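Local coordinates for putative lipoprotein YerB (Bacillus subtilis, PDB 2PSB) that is a putative membrane lipoprotein of unknown function that interacts with the helicase PcrA, an association not essential for viability or for repair of UV lesions, at residues A[232-237]-A[268-273]; A[236-241]-A[297-302]. One frame throughout, in Å; residues are numbered along the deposited sequence.

Interaction 1: A[232-237]-A[268-273]; sequences FIVEAS and TDWKQV
The indole of Trp270 takes Val234 on one face and the carbonyl of Glu235 at its edge. CG1 of Val234 sits over the pyrrole half, 3.6 Å from the centroid of the five-membered ring and 15° off the ring normal, a CH-pi contact offset toward the rim of the indole as a whole. The other methyl, CG2, covers the centre of the Phe232 ring on one face, 3.4 Å above its plane, so a single valine serves two aromatic rings. Its torsion explains this: CG1 lies anti to the backbone N (chi1 169°) and reaches for the indole, leaving CG2 for the phenylalanine on its own strand. At the indole edge, NE1 of Trp270 donates to O of Glu235 over 3.0 Å. The acceptor lies almost in the ring plane, yet the N-H is clearly bent and approaches from above the carbonyl plane. This bond fixes the rotation of the indole while satisfying its one polar atom, and Ala236 CB adds apolar contact at 4.2 Å from CZ2 of Trp270. Nearer the start of the two segments, CZ of Phe232 meets CB of Trp270 at 4.1 Å.

The contact is side-chain packing between unpaired strands of the DUF3048 C-terminal family region; the axes of the short segments come no closer than 7.8 Å and cross at -72°. Strand 230-240 bonds through its backbone to strands 255-261 and 293-298, while Ile277 of strand 276-281, the antiparallel neighbour of strand 264-273, packs against both Val234 and Trp270.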
loop_
_atom_site.group_PDB
_atom_site.type_symbol
_atom_site.label_atom_id
_atom_site.label_comp_id
_atom_site.label_asym_id
_atom_site.label_seq_id
_atom_site.Cartn_x
_atom_site.Cartn_y
_atom_site.Cartn_z
ATOM N N PHE A 232 1.888 -6.985 -8.107
ATOM C CA PHE A 232 1.381 -8.199 -7.515
ATOM C C PHE A 232 -0.133 -8.119 -7.343
ATOM O O PHE A 232 -0.627 -7.450 -6.426
ATOM C CB PHE A 232 2.075 -8.397 -6.168
ATOM C CG PHE A 232 1.765 -9.703 -5.500
ATOM C CD1 PHE A 232 1.247 -10.778 -6.225
ATOM C CD2 PHE A 232 2.038 -9.877 -4.145
ATOM C CE1 PHE A 232 1.009 -11.995 -5.606
ATOM C CE2 PHE A 232 1.801 -11.097 -3.520
ATOM C CZ PHE A 232 1.286 -12.159 -4.257
ATOM N N ILE A 233 -0.860 -8.796 -8.229
ATOM C CA ILE A 233 -2.317 -8.792 -8.185
ATOM C C ILE A 233 -2.761 -9.983 -7.363
ATOM O O ILE A 233 -2.471 -11.121 -7.708
ATOM C CB ILE A 233 -2.910 -8.853 -9.628
ATOM C CG1 ILE A 233 -2.385 -7.655 -10.428
ATOM C CG2 ILE A 233 -4.450 -8.848 -9.589
ATOM C CD1 ILE A 233 -2.734 -7.669 -11.896
ATOM N N VAL A 234 -3.450 -9.704 -6.259
ATOM C CA VAL A 234 -3.913 -10.743 -5.350
ATOM C C VAL A 234 -5.435 -10.903 -5.310
ATOM O O VAL A 234 -6.164 -9.925 -5.174
ATOM C CB VAL A 234 -3.363 -10.457 -3.927
ATOM C CG1 VAL A 234 -4.021 -11.350 -2.896
ATOM C CG2 VAL A 234 -1.853 -10.681 -3.915
ATOM N N GLU A 235 -5.903 -12.146 -5.437
ATOM C CA GLU A 235 -7.336 -12.438 -5.407
ATOM C C GLU A 235 -7.741 -12.908 -4.027
ATOM O O GLU A 235 -7.360 -13.988 -3.592
ATOM C CB GLU A 235 -7.704 -13.523 -6.421
ATOM C CG GLU A 235 -9.212 -13.767 -6.515
ATOM C CD GLU A 235 -9.595 -14.740 -7.620
ATOM O OE1 GLU A 235 -9.329 -15.956 -7.480
ATOM O OE2 GLU A 235 -10.156 -14.287 -8.642
ATOM N N ALA A 236 -8.539 -12.097 -3.349
ATOM C CA ALA A 236 -8.979 -12.409 -1.997
ATOM C C ALA A 236 -10.491 -12.280 -1.870
ATOM O O ALA A 236 -11.097 -11.391 -2.467
ATOM C CB ALA A 236 -8.288 -11.474 -1.013
ATOM N N SER A 237 -11.091 -13.163 -1.073
ATOM C CA SER A 237 -12.532 -13.152 -0.871
ATOM C C SER A 237 -13.010 -11.920 -0.129
ATOM O O SER A 237 -12.571 -11.641 0.989
ATOM C CB SER A 237 -12.978 -14.385 -0.093
ATOM O OG SER A 237 -12.560 -15.568 -0.736
ATOM N N THR A 268 0.156 -17.179 -10.524
ATOM C CA THR A 268 0.561 -17.704 -9.234
ATOM C C THR A 268 -0.558 -17.815 -8.226
ATOM O O THR A 268 -1.714 -17.506 -8.509
ATOM C CB THR A 268 1.675 -16.825 -8.621
ATOM O OG1 THR A 268 2.209 -17.475 -7.461
ATOM C CG2 THR A 268 1.125 -15.473 -8.211
ATOM N N ASP A 269 -0.186 -18.298 -7.049
ATOM C CA ASP A 269 -1.090 -18.427 -5.923
ATOM C C ASP A 269 -0.458 -17.526 -4.882
ATOM O O ASP A 269 0.501 -16.809 -5.170
ATOM C CB ASP A 269 -1.125 -19.867 -5.404
ATOM C CG ASP A 269 -1.831 -20.813 -6.358
ATOM O OD1 ASP A 269 -3.053 -20.649 -6.557
ATOM O OD2 ASP A 269 -1.162 -21.708 -6.908
ATOM N N TRP A 270 -1.005 -17.556 -3.677
ATOM C CA TRP A 270 -0.476 -16.761 -2.580
ATOM C C TRP A 270 -0.968 -17.329 -1.258
ATOM O O TRP A 270 -2.113 -17.770 -1.139
ATOM C CB TRP A 270 -0.897 -15.290 -2.700
ATOM C CG TRP A 270 -2.371 -15.051 -2.566
ATOM C CD1 TRP A 270 -3.287 -14.974 -3.579
ATOM C CD2 TRP A 270 -3.110 -14.902 -1.347
ATOM N NE1 TRP A 270 -4.545 -14.793 -3.065
ATOM C CE2 TRP A 270 -4.467 -14.749 -1.698
ATOM C CE3 TRP A 270 -2.757 -14.889 0.009
ATOM C CZ2 TRP A 270 -5.477 -14.583 -0.740
ATOM C CZ3 TRP A 270 -3.764 -14.722 0.962
ATOM C CH2 TRP A 270 -5.103 -14.576 0.581
ATOM N N LYS A 271 -0.079 -17.338 -0.277
ATOM C CA LYS A 271 -0.409 -17.821 1.050
ATOM C C LYS A 271 0.001 -16.705 1.993
ATOM O O LYS A 271 0.786 -15.822 1.622
ATOM C CB LYS A 271 0.403 -19.068 1.413
ATOM C CG LYS A 271 0.016 -20.371 0.721
ATOM C CD LYS A 271 0.960 -21.491 1.183
ATOM C CE LYS A 271 0.792 -22.787 0.378
ATOM N NZ LYS A 271 -0.502 -23.479 0.624
ATOM N N GLN A 272 -0.537 -16.737 3.208
ATOM C CA GLN A 272 -0.161 -15.748 4.190
ATOM C C GLN A 272 0.916 -16.414 5.018
ATOM O O GLN A 272 0.736 -17.535 5.480
ATOM C CB GLN A 272 -1.329 -15.379 5.095
ATOM C CG GLN A 272 -1.026 -14.167 5.967
ATOM C CD GLN A 272 -2.090 -13.910 7.016
ATOM O OE1 GLN A 272 -2.022 -14.430 8.129
ATOM N NE2 GLN A 272 -3.088 -13.115 6.659
ATOM N N VAL A 273 2.043 -15.735 5.178
ATOM C CA VAL A 273 3.146 -16.247 5.976
ATOM C C VAL A 273 3.567 -15.126 6.912
ATOM O O VAL A 273 4.105 -14.108 6.482
ATOM C CB VAL A 273 4.332 -16.657 5.093
ATOM C CG1 VAL A 273 5.396 -17.319 5.942
ATOM C CG2 VAL A 273 3.869 -17.599 4.000
#

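Interaction 2: A[236-241]-A[297-302]; sequences ASHHII and IVPDLD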
loop_
_atom_site.group_PDB
_atom_site.type_symbol
_atom_site.label_atom_id
_atom_site.label_comp_id
_atom_site.label_asym_id
_atom_site.label_seq_id
_atom_site.Cartn_x
_atom_site.Cartn_y
_atom_site.Cartn_z
ATOM N N ALA A 236 -8.539 -12.097 -3.349
ATOM C CA ALA A 236 -8.979 -12.409 -1.997
ATOM C C ALA A 236 -10.491 -12.280 -1.870
ATOM O O ALA A 236 -11.097 -11.391 -2.467
ATOM C CB ALA A 236 -8.288 -11.474 -1.013
ATOM N N SER A 237 -11.091 -13.163 -1.073
ATOM C CA SER A 237 -12.532 -13.152 -0.871
ATOM C C SER A 237 -13.010 -11.920 -0.129
ATOM O O SER A 237 -12.571 -11.641 0.989
ATOM C CB SER A 237 -12.978 -14.385 -0.093
ATOM O OG SER A 237 -12.560 -15.568 -0.736
ATOM N N HIS A 238 -13.910 -11.184 -0.770
ATOM C CA HIS A 238 -14.505 -10.000 -0.182
ATOM C C HIS A 238 -15.858 -10.484 0.326
ATOM O O HIS A 238 -16.598 -11.142 -0.409
ATOM C CB HIS A 238 -14.682 -8.910 -1.243
ATOM C CG HIS A 238 -13.397 -8.283 -1.686
ATOM N ND1 HIS A 238 -12.285 -9.023 -2.036
ATOM C CD2 HIS A 238 -13.040 -6.984 -1.829
ATOM C CE1 HIS A 238 -11.303 -8.210 -2.369
ATOM N NE2 HIS A 238 -11.733 -6.964 -2.252
ATOM N N HIS A 239 -16.170 -10.180 1.583
ATOM C CA HIS A 239 -17.428 -10.603 2.191
ATOM C C HIS A 239 -18.042 -9.475 3.009
ATOM O O HIS A 239 -17.324 -8.673 3.598
ATOM C CB HIS A 239 -17.183 -11.797 3.113
ATOM C CG HIS A 239 -16.783 -13.050 2.396
ATOM N ND1 HIS A 239 -15.878 -13.948 2.920
ATOM C CD2 HIS A 239 -17.186 -13.570 1.211
ATOM C CE1 HIS A 239 -15.739 -14.965 2.089
ATOM N NE2 HIS A 239 -16.521 -14.761 1.045
ATOM N N ILE A 240 -19.369 -9.407 3.052
ATOM C CA ILE A 240 -20.016 -8.372 3.845
ATOM C C ILE A 240 -20.176 -8.943 5.249
ATOM O O ILE A 240 -20.623 -10.077 5.426
ATOM C CB ILE A 240 -21.402 -7.971 3.274
ATOM C CG1 ILE A 240 -22.365 -9.156 3.332
ATOM C CG2 ILE A 240 -21.248 -7.484 1.838
ATOM C CD1 ILE A 240 -23.796 -8.806 2.934
ATOM N N ILE A 241 -19.784 -8.161 6.248
ATOM C CA ILE A 241 -19.861 -8.599 7.633
ATOM C C ILE A 241 -20.538 -7.525 8.467
ATOM O O ILE A 241 -20.518 -7.565 9.701
ATOM C CB ILE A 241 -18.440 -8.880 8.197
ATOM C CG1 ILE A 241 -17.508 -7.698 7.908
ATOM C CG2 ILE A 241 -17.860 -10.140 7.554
ATOM C CD1 ILE A 241 -17.786 -6.448 8.709
ATOM N N ILE A 297 -5.124 -5.747 -4.571
ATOM C CA ILE A 297 -6.013 -6.797 -4.125
ATOM C C ILE A 297 -7.339 -6.653 -4.877
ATOM O O ILE A 297 -7.925 -5.565 -4.948
ATOM C CB ILE A 297 -6.226 -6.718 -2.605
ATOM C CG1 ILE A 297 -4.940 -7.169 -1.898
ATOM C CG2 ILE A 297 -7.429 -7.589 -2.184
ATOM C CD1 ILE A 297 -4.830 -6.711 -0.442
ATOM N N VAL A 298 -7.790 -7.758 -5.457
ATOM C CA VAL A 298 -9.038 -7.771 -6.216
ATOM C C VAL A 298 -9.930 -8.924 -5.770
ATOM O O VAL A 298 -9.437 -9.959 -5.336
ATOM C CB VAL A 298 -8.765 -7.950 -7.742
ATOM C CG1 VAL A 298 -7.755 -6.921 -8.215
ATOM C CG2 VAL A 298 -8.265 -9.365 -8.022
ATOM N N PRO A 299 -11.257 -8.750 -5.853
ATOM C CA PRO A 299 -12.160 -9.836 -5.453
ATOM C C PRO A 299 -12.330 -10.879 -6.567
ATOM O O PRO A 299 -12.913 -11.932 -6.349
ATOM C CB PRO A 299 -13.459 -9.106 -5.114
ATOM C CG PRO A 299 -13.413 -7.902 -5.998
ATOM C CD PRO A 299 -11.972 -7.467 -5.928
ATOM N N ASP A 300 -11.805 -10.582 -7.754
ATOM C CA ASP A 300 -11.890 -11.497 -8.890
ATOM C C ASP A 300 -10.717 -11.282 -9.839
ATOM O O ASP A 300 -10.596 -10.239 -10.477
ATOM C CB ASP A 300 -13.207 -11.295 -9.646
ATOM C CG ASP A 300 -13.385 -12.279 -10.796
ATOM O OD1 ASP A 300 -14.422 -12.201 -11.477
ATOM O OD2 ASP A 300 -12.497 -13.126 -11.026
ATOM N N LEU A 301 -9.860 -12.291 -9.932
ATOM C CA LEU A 301 -8.681 -12.238 -10.788
ATOM C C LEU A 301 -9.069 -11.870 -12.220
ATOM O O LEU A 301 -8.213 -11.603 -13.061
ATOM C CB LEU A 301 -7.969 -13.596 -10.746
ATOM C CG LEU A 301 -6.447 -13.645 -10.896
ATOM C CD1 LEU A 301 -6.078 -13.484 -12.349
ATOM C CD2 LEU A 301 -5.800 -12.561 -10.040
ATOM N N ASP A 302 -10.372 -11.846 -12.482
ATOM C CA ASP A 302 -10.894 -11.518 -13.802
ATOM C C ASP A 302 -10.810 -10.015 -14.044
ATOM O O ASP A 302 -10.852 -9.555 -15.185
ATOM C CB ASP A 302 -12.350 -11.974 -13.910
ATOM C CG ASP A 302 -12.673 -12.589 -15.257
ATOM O OD1 ASP A 302 -13.879 -12.728 -15.563
ATOM O OD2 ASP A 302 -11.729 -12.938 -16.004
HETATM O O HOH W 1 -10.180 -5.111 -2.856
#
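His238 lays one face of its imidazole against Pro299, whose CB stands 3.5 Å from the ring centroid and 19° off the normal, a CH-pi contact offset toward the rim. The two side chains meet at a slant, and CD of Pro299 extends the touch to CE1 and NE2 of His238. At the ring edge lies CG2 of Ile297, 3.9 Å from CE1 of His238 and also in apolar contact with Ala236 CB. With CG anti to its carbonyl carbon (chi1 -72°), the histidine turns back along its own chain, and ND1 donates to O of Ala236 over 2.7 Å, the acceptor in the ring plane. That same oxygen receives a CA-H...O contact from Pro299, while Ala236 N gives a 3.1 Å hydrogen bond to O of Val298. On the far nitrogen, NE2, a water at a short 2.5 Å links His238 to O of Ile297. A leucine in place of His238 would probably keep some packing on Pro299 but leave the Ala236 carbonyl without its ring donor and the water without one of its partners. With both nitrogens engaged, the imidazole is held in rotation: ND1 braces it on its own strand, while its face on Pro299 and the water at NE2 reach the end of strand 293-298.

In the fold
Both interactions start from strand 230-240 and share Ala236, but they work on different neighbours. Interaction 1 is mostly buried and joins that strand to strand 264-273 by side chains across a steep crossing, with aromatic and aliphatic packing and one indole bond. Interaction 2 lies between sheet neighbours, where strand 293-298 ends beside the parallel strand 230-240: its inner residues are buried, yet Pro299 is exposed, and a backbone bond, a histidine and a water join the apolar packing. The two meet directly, since Val234 O probably accepts from Val298 N; Glu235 OE2 also approaches Leu301 N, which would link the loop after Val298 to the strand, though that bond is doubtfully short.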